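Local coordinates for protein acyl-CoA dehydrogenase FadE3 (PDB 4IV6) that binds dihydroflavine-adenine dinucleotide and belongs to the acyl-CoA dehydrogenase family, as an assembly of four chains, at residues F53-P58 with G64-P69; Q109-R114 with L188-P193; D147-N152 with D229-G234; V184-V189 with F235-K240. All blocks are in the same frame, centred on the assembly; numbering follows the deposited sequence. Where two conformers were deposited one is given.

How the contacts relate
Contact 1 closes a short loop of five residues in the N-terminal helical part, and it is complete before the others begin. Contact 2 opens next, on helix 105-116, and spans 73 residues to reach strand 184-190. Ile57 of contact 1 packs on Leu112 of contact 2. Contact 3 starts inside that span and ends beyond it, so contacts 2 and 3 cross. Contact 4 begins on strand 184-190, sharing Leu188 and Val189 with contact 2, and it crosses contact 3 as well. Gly232 and Gly234 of contact 3 meet Ser185 and Val184 of contact 4. Together contacts 2 to 4 tie the middle beta domain to helix 105-116 before it and to the loop and start of helix 234-270 after it.

Contact 1 (F53-P58 with G64-P69); sequences FGLAIP and GAVSMP
Leu55 and Val66 join two chain segments that run in opposite directions past each other, with Ala56 facing Ala65 at a CA to CA distance of 4.3 Å. Val66 N donates to Leu55 O at 3.0 Å. The bond is bent, with an N-H...O angle of 134°, and the donor is tilted 23° from the carbonyl plane. Ala65 CA makes a CA-H...O contact of 3.4 Å with the same Leu55 O. One carbonyl is therefore gripped by two neighbouring residues. Gly64 N makes a weak bond to Ile57 O at 3.4 Å. Gly54 to Ile57 form a type I beta turn, closed by Ile57 N to Gly54 O. At the backbone angles of Gly64 a CB would press on the carbonyl oxygen of the residue before.

The side chains add a small apolar contact. Leu55 CD2 touches both methyls of Val66, CG2 at 4.0 Å; the side chains cross obliquely. Val66 CG2 sits between its own backbone N and carbonyl carbon, and this brings it within 3.6 Å of Leu55 O. Ala65 CB packs against the carbonyl carbon of Ala56 at 3.8 Å. Pro58 CB meets Ala65 CB at 4.2 Å.

Ser67 caps the next helix, 68-81, with its OG bonded to Cys70 N. Leu55 and Val66 both rest on Tyr71 of that helix. On the other segment, Phe53, Ala56, Ile57 and Pro58 lie on helix 83-102, and Ile57 also reaches helix 105-116. The loop is thus wedged among the helices of the N-terminal domain.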
loop_
_atom_site.group_PDB
_atom_site.type_symbol
_atom_site.label_atom_id
_atom_site.label_comp_id
_atom_site.label_asym_id
_atom_site.label_seq_id
_atom_site.Cartn_x
_atom_site.Cartn_y
_atom_site.Cartn_z
ATOM N N PHE B 53 36.441 -11.730 -1.964
ATOM C CA PHE B 53 36.645 -11.769 -0.537
ATOM C C PHE B 53 37.674 -10.754 -0.022
ATOM O O PHE B 53 37.887 -10.675 1.195
ATOM C CB PHE B 53 36.975 -13.208 -0.104
ATOM C CG PHE B 53 35.813 -14.137 -0.259
ATOM C CD1 PHE B 53 35.561 -14.761 -1.455
ATOM C CD2 PHE B 53 34.951 -14.355 0.789
ATOM C CE1 PHE B 53 34.459 -15.599 -1.614
ATOM C CE2 PHE B 53 33.847 -15.184 0.647
ATOM C CZ PHE B 53 33.601 -15.805 -0.552
ATOM N N GLY B 54 38.278 -9.969 -0.924
ATOM C CA GLY B 54 39.282 -8.960 -0.581
ATOM C C GLY B 54 38.857 -7.553 -0.957
ATOM O O GLY B 54 39.657 -6.630 -0.936
ATOM N N LEU B 55 37.581 -7.370 -1.288
ATOM C CA LEU B 55 37.092 -6.069 -1.770
ATOM C C LEU B 55 37.208 -4.940 -0.754
ATOM O O LEU B 55 37.198 -3.786 -1.129
ATOM C CB LEU B 55 35.633 -6.165 -2.230
ATOM C CG LEU B 55 35.360 -6.996 -3.479
ATOM C CD1 LEU B 55 33.873 -7.219 -3.639
ATOM C CD2 LEU B 55 35.927 -6.338 -4.709
ATOM N N ALA B 56 37.270 -5.257 0.531
ATOM C CA ALA B 56 37.437 -4.218 1.530
ATOM C C ALA B 56 38.829 -4.221 2.202
ATOM O O ALA B 56 39.031 -3.548 3.201
ATOM C CB ALA B 56 36.341 -4.330 2.578
ATOM N N ILE B 57 39.784 -4.943 1.634
ATOM C CA ILE B 57 41.082 -5.156 2.298
ATOM C C ILE B 57 42.217 -4.477 1.518
ATOM O O ILE B 57 42.597 -4.936 0.439
ATOM C CB ILE B 57 41.369 -6.666 2.501
ATOM C CG1 ILE B 57 40.303 -7.277 3.423
ATOM C CG2 ILE B 57 42.754 -6.875 3.090
ATOM C CD1 ILE B 57 40.404 -8.780 3.590
ATOM N N PRO B 58 42.765 -3.379 2.067
ATOM C CA PRO B 58 43.797 -2.624 1.357
ATOM C C PRO B 58 45.186 -3.201 1.550
ATOM O O PRO B 58 45.378 -4.117 2.344
ATOM C CB PRO B 58 43.733 -1.263 2.031
ATOM C CG PRO B 58 43.460 -1.632 3.445
ATOM C CD PRO B 58 42.503 -2.798 3.389
ATOM N N GLY B 64 44.023 -4.168 -2.506
ATOM C CA GLY B 64 43.264 -2.899 -2.572
ATOM C C GLY B 64 41.760 -2.975 -2.222
ATOM O O GLY B 64 41.017 -3.854 -2.682
ATOM N N ALA B 65 41.332 -2.027 -1.388
ATOM C CA ALA B 65 39.943 -1.838 -1.013
ATOM C C ALA B 65 39.196 -1.008 -2.083
ATOM O O ALA B 65 39.483 0.201 -2.188
ATOM C CB ALA B 65 39.885 -1.102 0.325
ATOM N N VAL B 66 38.238 -1.603 -2.829
ATOM C CA VAL B 66 37.473 -0.810 -3.799
ATOM C C VAL B 66 36.613 0.240 -3.053
ATOM O O VAL B 66 36.368 0.127 -1.846
ATOM C CB VAL B 66 36.594 -1.667 -4.735
ATOM C CG1 VAL B 66 37.441 -2.666 -5.550
ATOM C CG2 VAL B 66 35.497 -2.401 -3.971
ATOM N N SER B 67 36.179 1.272 -3.757
ATOM C CA SER B 67 35.279 2.235 -3.152
ATOM C C SER B 67 33.951 1.540 -2.755
ATOM O O SER B 67 33.601 0.486 -3.281
ATOM C CB SER B 67 35.002 3.359 -4.149
ATOM O OG SER B 67 34.171 2.903 -5.215
ATOM N N MET B 68 33.211 2.149 -1.845
ATOM C CA MET B 68 31.919 1.623 -1.451
ATOM C C MET B 68 30.912 1.637 -2.610
ATOM O O MET B 68 30.174 0.671 -2.764
ATOM C CB MET B 68 31.362 2.342 -0.238
ATOM C CG MET B 68 30.033 1.757 0.278
ATOM S SD MET B 68 30.067 -0.004 0.702
ATOM C CE MET B 68 30.934 0.105 2.247
ATOM N N PRO B 69 30.884 2.694 -3.436
ATOM C CA PRO B 69 30.005 2.582 -4.604
ATOM C C PRO B 69 30.345 1.383 -5.498
ATOM O O PRO B 69 29.447 0.733 -6.033
ATOM C CB PRO B 69 30.200 3.920 -5.321
ATOM C CG PRO B 69 30.530 4.859 -4.202
ATOM C CD PRO B 69 31.414 4.060 -3.289
#

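Contact 2 (Q109-R114 with L188-P193); sequences QKYLPR and LVEKVP
Tyr111 and Glu190 carry most of this contact, with Leu188 beside them. Helix 109-114 and strand 188-190 are 12.1 Å apart at their axes and cross at 72°, so long side chains must span the gap. Tyr111 OH donates to Glu190 OE2 at 2.7 Å. It meets that oxygen on the anti side and 22° out of the carboxylate plane. OE2 itself lies at the edge of the phenol, in the ring plane, while ring and carboxylate planes stand 75° apart. Glu190 reaches across because its chain is extended beyond CG.

The same OE2 has further partners. A water donates to it at 2.9 Å and accepts from Arg114 NH1. Lys110 NZ makes a long salt bridge to it at 3.6 Å; the Lys110 and Glu190 side chains run toward each other from opposite directions. These positive groups probably stabilise the carboxylate charge. Arg114 is steadied within its helix by an NH1 bond to Lys110 O at 3.0 Å. Lys110 CG lies 3.7 Å above the centre of the Tyr111 ring, covering one face.

Leu188 meets the ring more loosely, its CD1 4.2 Å from Tyr111 CE2. A second water donates both to Tyr111 OH and to Leu188 O, so it links the phenol to the strand backbone. Leu99 and Leu166 touch both Tyr111 and Leu188 and enclose the apolar side.

This is an interdomain junction of the acyl-CoA dehydrogenase fold: a helix of the N-terminal domain is fastened to a strand of the middle beta domain, with the Leu188 side chain about 14 Å from dihydroflavine-adenine dinucleotide.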
loop_
_atom_site.group_PDB
_atom_site.type_symbol
_atom_site.label_atom_id
_atom_site.label_comp_id
_atom_site.label_asym_id
_atom_site.label_seq_id
_atom_site.Cartn_x
_atom_site.Cartn_y
_atom_site.Cartn_z
ATOM N N GLN B 109 47.447 -8.496 10.656
ATOM C CA GLN B 109 48.435 -9.278 9.961
ATOM C C GLN B 109 48.151 -10.773 9.982
ATOM O O GLN B 109 48.430 -11.472 9.025
ATOM C CB GLN B 109 49.829 -9.002 10.553
ATOM C CG GLN B 109 50.995 -9.515 9.711
ATOM C CD GLN B 109 50.892 -9.114 8.239
ATOM O OE1 GLN B 109 50.559 -7.967 7.911
ATOM N NE2 GLN B 109 51.152 -10.070 7.344
ATOM N N LYS B 110 47.607 -11.265 11.087
ATOM C CA LYS B 110 47.311 -12.687 11.206
ATOM C C LYS B 110 46.215 -13.154 10.244
ATOM O O LYS B 110 46.297 -14.253 9.697
ATOM C CB LYS B 110 46.876 -12.989 12.626
ATOM C CG LYS B 110 46.465 -14.430 12.808
ATOM C CD LYS B 110 46.352 -14.779 14.256
ATOM C CE LYS B 110 46.476 -16.279 14.368
ATOM N NZ LYS B 110 46.289 -16.676 15.779
ATOM N N TYR B 111 45.194 -12.321 10.054
ATOM C CA TYR B 111 43.957 -12.729 9.383
ATOM C C TYR B 111 43.679 -12.118 7.994
ATOM O O TYR B 111 43.215 -12.823 7.096
ATOM C CB TYR B 111 42.773 -12.416 10.300
ATOM C CG TYR B 111 42.731 -13.268 11.546
ATOM C CD1 TYR B 111 42.843 -14.677 11.476
ATOM C CD2 TYR B 111 42.555 -12.696 12.787
ATOM C CE1 TYR B 111 42.809 -15.460 12.626
ATOM C CE2 TYR B 111 42.523 -13.476 13.932
ATOM C CZ TYR B 111 42.652 -14.853 13.856
ATOM O OH TYR B 111 42.603 -15.606 15.014
ATOM N N LEU B 112 43.937 -10.813 7.822
ATOM C CA LEU B 112 43.544 -10.105 6.593
ATOM C C LEU B 112 44.177 -10.593 5.291
ATOM O O LEU B 112 43.473 -10.622 4.265
ATOM C CB LEU B 112 43.721 -8.584 6.727
ATOM C CG LEU B 112 42.788 -7.883 7.714
ATOM C CD1 LEU B 112 43.056 -6.389 7.739
ATOM C CD2 LEU B 112 41.329 -8.134 7.366
ATOM N N PRO B 113 45.463 -11.003 5.310
ATOM C CA PRO B 113 46.006 -11.516 4.047
ATOM C C PRO B 113 45.315 -12.784 3.519
ATOM O O PRO B 113 45.011 -12.859 2.331
ATOM C CB PRO B 113 47.501 -11.751 4.369
ATOM C CG PRO B 113 47.794 -10.763 5.455
ATOM C CD PRO B 113 46.533 -10.827 6.312
ATOM N N ARG B 114 45.021 -13.749 4.387
ATOM C CA ARG B 114 44.317 -14.942 3.956
ATOM C C ARG B 114 42.825 -14.691 3.747
ATOM O O ARG B 114 42.188 -15.374 2.955
ATOM C CB ARG B 114 44.502 -16.073 4.943
ATOM C CG ARG B 114 45.887 -16.689 4.941
ATOM C CD ARG B 114 45.925 -17.766 6.005
ATOM N NE ARG B 114 45.867 -17.173 7.345
ATOM C CZ ARG B 114 45.328 -17.752 8.416
ATOM N NH1 ARG B 114 45.353 -17.122 9.601
ATOM N NH2 ARG B 114 44.752 -18.949 8.315
ATOM N N LEU B 188 37.398 -12.704 18.242
ATOM C CA LEU B 188 37.678 -13.369 16.984
ATOM C C LEU B 188 38.008 -14.819 17.317
ATOM O O LEU B 188 39.070 -15.112 17.770
ATOM C CB LEU B 188 38.865 -12.702 16.277
ATOM C CG LEU B 188 38.728 -11.185 16.112
ATOM C CD1 LEU B 188 39.992 -10.580 15.561
ATOM C CD2 LEU B 188 37.567 -10.899 15.204
ATOM N N VAL B 189 37.065 -15.710 17.083
ATOM C CA VAL B 189 37.130 -17.099 17.514
ATOM C C VAL B 189 37.404 -18.031 16.343
ATOM O O VAL B 189 36.648 -18.054 15.368
ATOM C CB VAL B 189 35.769 -17.480 18.125
ATOM C CG1 VAL B 189 35.758 -18.926 18.614
ATOM C CG2 VAL B 189 35.472 -16.520 19.272
ATOM N N GLU B 190 38.471 -18.803 16.459
ATOM C CA GLU B 190 38.743 -19.879 15.531
ATOM C C GLU B 190 37.998 -21.170 15.941
ATOM O O GLU B 190 37.401 -21.255 17.014
ATOM C CB GLU B 190 40.266 -20.141 15.449
ATOM C CG GLU B 190 41.047 -18.890 15.104
ATOM C CD GLU B 190 42.542 -19.138 14.949
ATOM O OE1 GLU B 190 43.023 -20.257 15.196
ATOM O OE2 GLU B 190 43.234 -18.209 14.574
ATOM N N LYS B 191 38.048 -22.168 15.074
ATOM C CA LYS B 191 37.387 -23.448 15.313
ATOM C C LYS B 191 38.135 -24.305 16.369
ATOM O O LYS B 191 38.804 -25.276 16.042
ATOM C CB LYS B 191 37.229 -24.204 13.992
ATOM C CG LYS B 191 36.305 -23.533 12.965
ATOM C CD LYS B 191 34.851 -23.582 13.395
ATOM C CE LYS B 191 33.944 -22.681 12.560
ATOM N NZ LYS B 191 33.773 -23.186 11.181
ATOM N N VAL B 192 37.997 -23.925 17.636
ATOM C CA VAL B 192 38.677 -24.552 18.747
ATOM C C VAL B 192 37.824 -25.681 19.367
ATOM O O VAL B 192 36.615 -25.757 19.125
ATOM C CB VAL B 192 39.009 -23.509 19.827
ATOM C CG1 VAL B 192 39.886 -22.426 19.225
ATOM C CG2 VAL B 192 37.739 -22.902 20.418
ATOM N N PRO B 193 38.461 -26.560 20.155
ATOM C CA PRO B 193 37.705 -27.581 20.859
ATOM C C PRO B 193 36.603 -26.935 21.707
ATOM O O PRO B 193 36.841 -25.927 22.351
ATOM C CB PRO B 193 38.781 -28.292 21.719
ATOM C CG PRO B 193 40.030 -28.146 20.897
ATOM C CD PRO B 193 39.916 -26.740 20.327
HETATM O O HOH W 1 41.708 -14.658 17.183
HETATM O O HOH W 2 44.834 -18.706 12.222
#

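Contact 3 (D147-N152 with D229-G234); sequences DDYVIN and DDEGRG
Tyr149 and Glu231 form the whole direct contact. It is a single hydrogen bond between side chains that come from opposite directions. Tyr149 OH donates to Glu231 OE2 at 2.6 Å. Glu231 OE2 accepts through its anti lone pair, the one turned away from the other carboxylate oxygen. OE2 lies in the plane of the phenol at its edge, 3.3 Å from Tyr149 CE1. The ring and carboxylate planes are 39° apart. Tyr149 CA and Glu231 CA are 11.8 Å apart, and the two long side chains span the gap together, Glu231 extended beyond CG.

Charge interactions are weaker. Arg144 NH2 makes a long, weak ion pair with Glu231 OE2. Within the loop, Asp230 OD2 sits 3.7 Å from Arg233 NH2, over one face of the guanidinium. This is a long salt bridge of charge alone, because the oxygen lies well off the guanidinium plane.

Further packing comes from outside the two segments. Tyr149 lies against Val221 and Leu187, on two strands. Both Tyr149 and Glu231 touch Thr173.

Arg233 is the N-cap residue of the long helix 234-270. The bond joins the loop that leads into this helix to strand 148-159, where the middle and C-terminal domains of the acyl-CoA dehydrogenase fold meet.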
loop_
_atom_site.group_PDB
_atom_site.type_symbol
_atom_site.label_atom_id
_atom_site.label_comp_id
_atom_site.label_asym_id
_atom_site.label_seq_id
_atom_site.Cartn_x
_atom_site.Cartn_y
_atom_site.Cartn_z
ATOM N N ASP B 147 45.247 -16.632 30.734
ATOM C CA ASP B 147 45.355 -15.929 29.469
ATOM C C ASP B 147 44.422 -16.458 28.417
ATOM O O ASP B 147 44.667 -16.247 27.235
ATOM C CB ASP B 147 46.780 -15.968 28.955
ATOM C CG ASP B 147 47.757 -15.323 29.928
ATOM O OD1 ASP B 147 47.463 -14.226 30.468
ATOM O OD2 ASP B 147 48.809 -15.938 30.149
ATOM N N ASP B 148 43.344 -17.116 28.852
ATOM C CA ASP B 148 42.257 -17.532 27.974
ATOM C C ASP B 148 40.948 -16.850 28.341
ATOM O O ASP B 148 40.730 -16.452 29.478
ATOM C CB ASP B 148 41.993 -19.050 28.062
ATOM C CG ASP B 148 43.088 -19.892 27.430
ATOM O OD1 ASP B 148 43.749 -19.467 26.422
ATOM O OD2 ASP B 148 43.254 -21.027 27.950
ATOM N N TYR B 149 40.073 -16.753 27.353
ATOM C CA TYR B 149 38.647 -16.646 27.604
ATOM C C TYR B 149 38.062 -18.055 27.511
ATOM O O TYR B 149 38.457 -18.834 26.646
ATOM C CB TYR B 149 37.955 -15.742 26.588
ATOM C CG TYR B 149 38.255 -14.265 26.731
ATOM C CD1 TYR B 149 37.774 -13.529 27.801
ATOM C CD2 TYR B 149 38.971 -13.597 25.752
ATOM C CE1 TYR B 149 38.015 -12.157 27.893
ATOM C CE2 TYR B 149 39.222 -12.239 25.845
ATOM C CZ TYR B 149 38.741 -11.524 26.909
ATOM O OH TYR B 149 39.015 -10.167 26.955
ATOM N N VAL B 150 37.140 -18.353 28.418
ATOM C CA VAL B 150 36.339 -19.544 28.375
ATOM C C VAL B 150 34.939 -19.156 27.943
ATOM O O VAL B 150 34.242 -18.424 28.650
ATOM C CB VAL B 150 36.253 -20.243 29.730
ATOM C CG1 VAL B 150 35.513 -21.561 29.566
ATOM C CG2 VAL B 150 37.657 -20.471 30.296
ATOM N N ILE B 151 34.548 -19.682 26.784
ATOM C CA ILE B 151 33.270 -19.356 26.150
ATOM C C ILE B 151 32.240 -20.462 26.364
ATOM O O ILE B 151 32.498 -21.654 26.070
ATOM C CB ILE B 151 33.454 -19.123 24.632
ATOM C CG1 ILE B 151 34.564 -18.101 24.348
ATOM C CG2 ILE B 151 32.170 -18.652 23.985
ATOM C CD1 ILE B 151 34.954 -18.000 22.879
ATOM N N ASN B 152 31.053 -20.032 26.837
ATOM C CA ASN B 152 29.891 -20.876 26.961
ATOM C C ASN B 152 28.646 -20.207 26.422
ATOM O O ASN B 152 28.396 -19.033 26.698
ATOM C CB ASN B 152 29.660 -21.197 28.444
ATOM C CG ASN B 152 30.655 -22.196 28.967
ATOM O OD1 ASN B 152 30.581 -23.365 28.617
ATOM N ND2 ASN B 152 31.607 -21.742 29.800
ATOM N N ASP B 229 41.706 -3.329 22.108
ATOM C CA ASP B 229 42.448 -3.417 23.362
ATOM C C ASP B 229 41.565 -3.510 24.596
ATOM O O ASP B 229 42.038 -3.981 25.610
ATOM C CB ASP B 229 43.374 -2.208 23.536
ATOM C CG ASP B 229 44.426 -2.119 22.459
ATOM O OD1 ASP B 229 44.896 -3.159 21.973
ATOM O OD2 ASP B 229 44.777 -0.995 22.096
ATOM N N ASP B 230 40.305 -3.063 24.516
ATOM C CA ASP B 230 39.441 -2.942 25.696
ATOM C C ASP B 230 38.156 -3.729 25.520
ATOM O O ASP B 230 37.552 -3.706 24.447
ATOM C CB ASP B 230 39.050 -1.488 25.937
ATOM C CG ASP B 230 40.246 -0.568 26.047
ATOM O OD1 ASP B 230 40.961 -0.628 27.054
ATOM O OD2 ASP B 230 40.454 0.202 25.102
ATOM N N GLU B 231 37.761 -4.434 26.580
ATOM C CA GLU B 231 36.452 -5.075 26.666
ATOM C C GLU B 231 35.353 -4.038 26.774
ATOM O O GLU B 231 35.598 -2.917 27.231
ATOM C CB GLU B 231 36.392 -5.985 27.894
ATOM C CG GLU B 231 37.390 -7.132 27.825
ATOM C CD GLU B 231 37.366 -7.997 29.061
ATOM O OE1 GLU B 231 36.715 -7.571 30.044
ATOM O OE2 GLU B 231 37.979 -9.097 29.038
ATOM N N GLY B 232 34.148 -4.408 26.352
ATOM C CA GLY B 232 32.993 -3.575 26.545
ATOM C C GLY B 232 32.649 -2.592 25.444
ATOM O O GLY B 232 31.852 -1.668 25.687
ATOM N N ARG B 233 33.221 -2.779 24.247
ATOM C CA ARG B 233 32.962 -1.895 23.114
ATOM C C ARG B 233 32.267 -2.578 21.947
ATOM O O ARG B 233 32.160 -2.012 20.823
ATOM C CB ARG B 233 34.276 -1.331 22.619
ATOM C CG ARG B 233 35.006 -0.596 23.717
ATOM C CD ARG B 233 36.070 0.297 23.172
ATOM N NE ARG B 233 36.627 1.080 24.266
ATOM C CZ ARG B 233 37.333 2.186 24.120
ATOM N NH1 ARG B 233 37.606 2.673 22.913
ATOM N NH2 ARG B 233 37.777 2.811 25.202
ATOM N N GLY B 234 31.785 -3.785 22.214
ATOM C CA GLY B 234 31.144 -4.594 21.210
ATOM C C GLY B 234 30.016 -3.923 20.454
ATOM O O GLY B 234 29.994 -3.992 19.239
#

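Contact 4 (V184-V189 with F235-K240); sequences VSILLV and FAQMMK
Val184 and Phe235 make the close apolar part of this contact. Val184 CG2 approaches Phe235 CE2 at 3.7 Å. Its other methyl, CG1, lies 4.0 Å above one face of the ring, offset toward the rim. CG1 is anti to the backbone N (chi1 174°), which carries it over the ring face; CG2 comes to CE2 from the same side. Nearby, Ile186 CD1 packs on Gln237, 3.7 Å from OE1 and 4.1 Å from CB. These two side chains slide past each other in opposite directions. The backbone N of Met238 lies 4.3 Å from Ile186 CD1.

The other part is looser and bridged by two waters, one between backbone atoms and one from the strand backbone to the Gln237 side chain. The axes of strand 184-189 and helix 235-240 are 8.2 Å apart. The first water accepts from Phe235 N and can donate to Val184 O. The second accepts from Ile186 N and can donate to Gln237 OE1, 2.7 Å away. Gln237 NE2 is held in turn by Leu227 O, which fixes the rotation of the amide.

The start of helix 234-270 thus docks on an outer strand of the middle domain's mixed sheet, a strand-to-helix interface between the middle and C-terminal domains of an acyl-CoA dehydrogenase.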
loop_
_atom_site.group_PDB
_atom_site.type_symbol
_atom_site.label_atom_id
_atom_site.label_comp_id
_atom_site.label_asym_id
_atom_site.label_seq_id
_atom_site.Cartn_x
_atom_site.Cartn_y
_atom_site.Cartn_z
ATOM N N VAL B 184 29.666 -6.166 26.978
ATOM C CA VAL B 184 29.626 -6.899 25.695
ATOM C C VAL B 184 30.815 -6.562 24.825
ATOM O O VAL B 184 31.108 -5.380 24.606
ATOM C CB VAL B 184 28.315 -6.600 24.930
ATOM C CG1 VAL B 184 28.321 -7.215 23.551
ATOM C CG2 VAL B 184 27.133 -7.178 25.709
ATOM N N SER B 185 31.481 -7.595 24.316
ATOM C CA SER B 185 32.665 -7.457 23.497
ATOM C C SER B 185 32.552 -8.345 22.286
ATOM O O SER B 185 31.631 -9.154 22.182
ATOM C CB SER B 185 33.919 -7.864 24.292
ATOM O OG SER B 185 33.974 -7.164 25.524
ATOM N N ILE B 186 33.497 -8.199 21.372
ATOM C CA ILE B 186 33.591 -9.073 20.223
ATOM C C ILE B 186 34.923 -9.813 20.278
ATOM O O ILE B 186 35.967 -9.197 20.488
ATOM C CB ILE B 186 33.466 -8.279 18.933
ATOM C CG1 ILE B 186 32.041 -7.700 18.800
ATOM C CG2 ILE B 186 33.814 -9.161 17.735
ATOM C CD1 ILE B 186 31.903 -6.719 17.642
ATOM N N LEU B 187 34.872 -11.132 20.131
ATOM C CA LEU B 187 36.060 -11.962 20.113
ATOM C C LEU B 187 36.170 -12.613 18.748
ATOM O O LEU B 187 35.152 -13.012 18.158
ATOM C CB LEU B 187 36.002 -13.060 21.191
ATOM C CG LEU B 187 35.778 -12.707 22.675
ATOM C CD1 LEU B 187 35.973 -13.952 23.545
ATOM C CD2 LEU B 187 36.673 -11.609 23.166
ATOM N N LEU B 188 37.398 -12.704 18.242
ATOM C CA LEU B 188 37.678 -13.369 16.984
ATOM C C LEU B 188 38.008 -14.819 17.317
ATOM O O LEU B 188 39.070 -15.112 17.770
ATOM C CB LEU B 188 38.865 -12.702 16.277
ATOM C CG LEU B 188 38.728 -11.185 16.112
ATOM C CD1 LEU B 188 39.992 -10.580 15.561
ATOM C CD2 LEU B 188 37.567 -10.899 15.204
ATOM N N VAL B 189 37.065 -15.710 17.083
ATOM C CA VAL B 189 37.130 -17.099 17.514
ATOM C C VAL B 189 37.404 -18.031 16.343
ATOM O O VAL B 189 36.648 -18.054 15.368
ATOM C CB VAL B 189 35.769 -17.480 18.125
ATOM C CG1 VAL B 189 35.758 -18.926 18.614
ATOM C CG2 VAL B 189 35.472 -16.520 19.272
ATOM N N PHE B 235 29.084 -3.280 21.162
ATOM C CA PHE B 235 27.961 -2.602 20.505
ATOM C C PHE B 235 28.413 -1.428 19.640
ATOM O O PHE B 235 27.955 -1.270 18.513
ATOM C CB PHE B 235 26.886 -2.155 21.514
ATOM C CG PHE B 235 26.017 -3.294 22.011
ATOM C CD1 PHE B 235 25.288 -4.067 21.127
ATOM C CD2 PHE B 235 25.968 -3.616 23.362
ATOM C CE1 PHE B 235 24.520 -5.144 21.585
ATOM C CE2 PHE B 235 25.198 -4.671 23.819
ATOM C CZ PHE B 235 24.465 -5.436 22.941
ATOM N N ALA B 236 29.333 -0.624 20.152
ATOM C CA ALA B 236 29.858 0.493 19.388
ATOM C C ALA B 236 30.536 0.004 18.117
ATOM O O ALA B 236 30.334 0.561 17.032
ATOM C CB ALA B 236 30.842 1.288 20.241
ATOM N N GLN B 237 31.338 -1.048 18.244
ATOM C CA GLN B 237 32.031 -1.628 17.095
ATOM C C GLN B 237 31.031 -2.183 16.085
ATOM O O GLN B 237 31.157 -1.886 14.891
ATOM C CB GLN B 237 32.985 -2.727 17.525
ATOM C CG GLN B 237 34.168 -2.244 18.366
ATOM C CD GLN B 237 34.894 -3.384 19.056
ATOM O OE1 GLN B 237 34.369 -4.486 19.207
ATOM N NE2 GLN B 237 36.120 -3.120 19.469
ATOM N N MET B 238 30.049 -2.948 16.557
ATOM C CA MET B 238 29.034 -3.475 15.649
ATOM C C MET B 238 28.284 -2.354 14.920
ATOM O O MET B 238 28.088 -2.449 13.722
ATOM C CB MET B 238 28.057 -4.398 16.358
ATOM C CG MET B 238 27.326 -5.317 15.399
ATOM S SD MET B 238 28.498 -6.221 14.362
ATOM C CE MET B 238 28.297 -5.414 12.795
ATOM N N MET B 239 27.904 -1.281 15.607
ATOM C CA MET B 239 27.237 -0.165 14.914
ATOM C C MET B 239 28.009 0.277 13.684
ATOM O O MET B 239 27.436 0.531 12.636
ATOM C CB MET B 239 27.076 1.040 15.830
ATOM C CG MET B 239 25.710 1.163 16.477
ATOM S SD MET B 239 25.703 2.638 17.534
ATOM C CE MET B 239 25.768 3.931 16.296
ATOM N N LYS B 240 29.328 0.348 13.827
ATOM C CA LYS B 240 30.213 0.780 12.770
ATOM C C LYS B 240 30.269 -0.264 11.642
ATOM O O LYS B 240 30.185 0.066 10.455
ATOM C CB LYS B 240 31.584 1.059 13.405
ATOM C CG LYS B 240 32.385 2.149 12.783
ATOM C CD LYS B 240 31.673 3.490 12.733
ATOM C CE LYS B 240 32.108 4.180 11.447
ATOM N NZ LYS B 240 31.533 5.540 11.268
HETATM O O HOH W 3 29.309 -3.029 24.218
HETATM O O HOH W 4 35.441 -6.016 21.160
#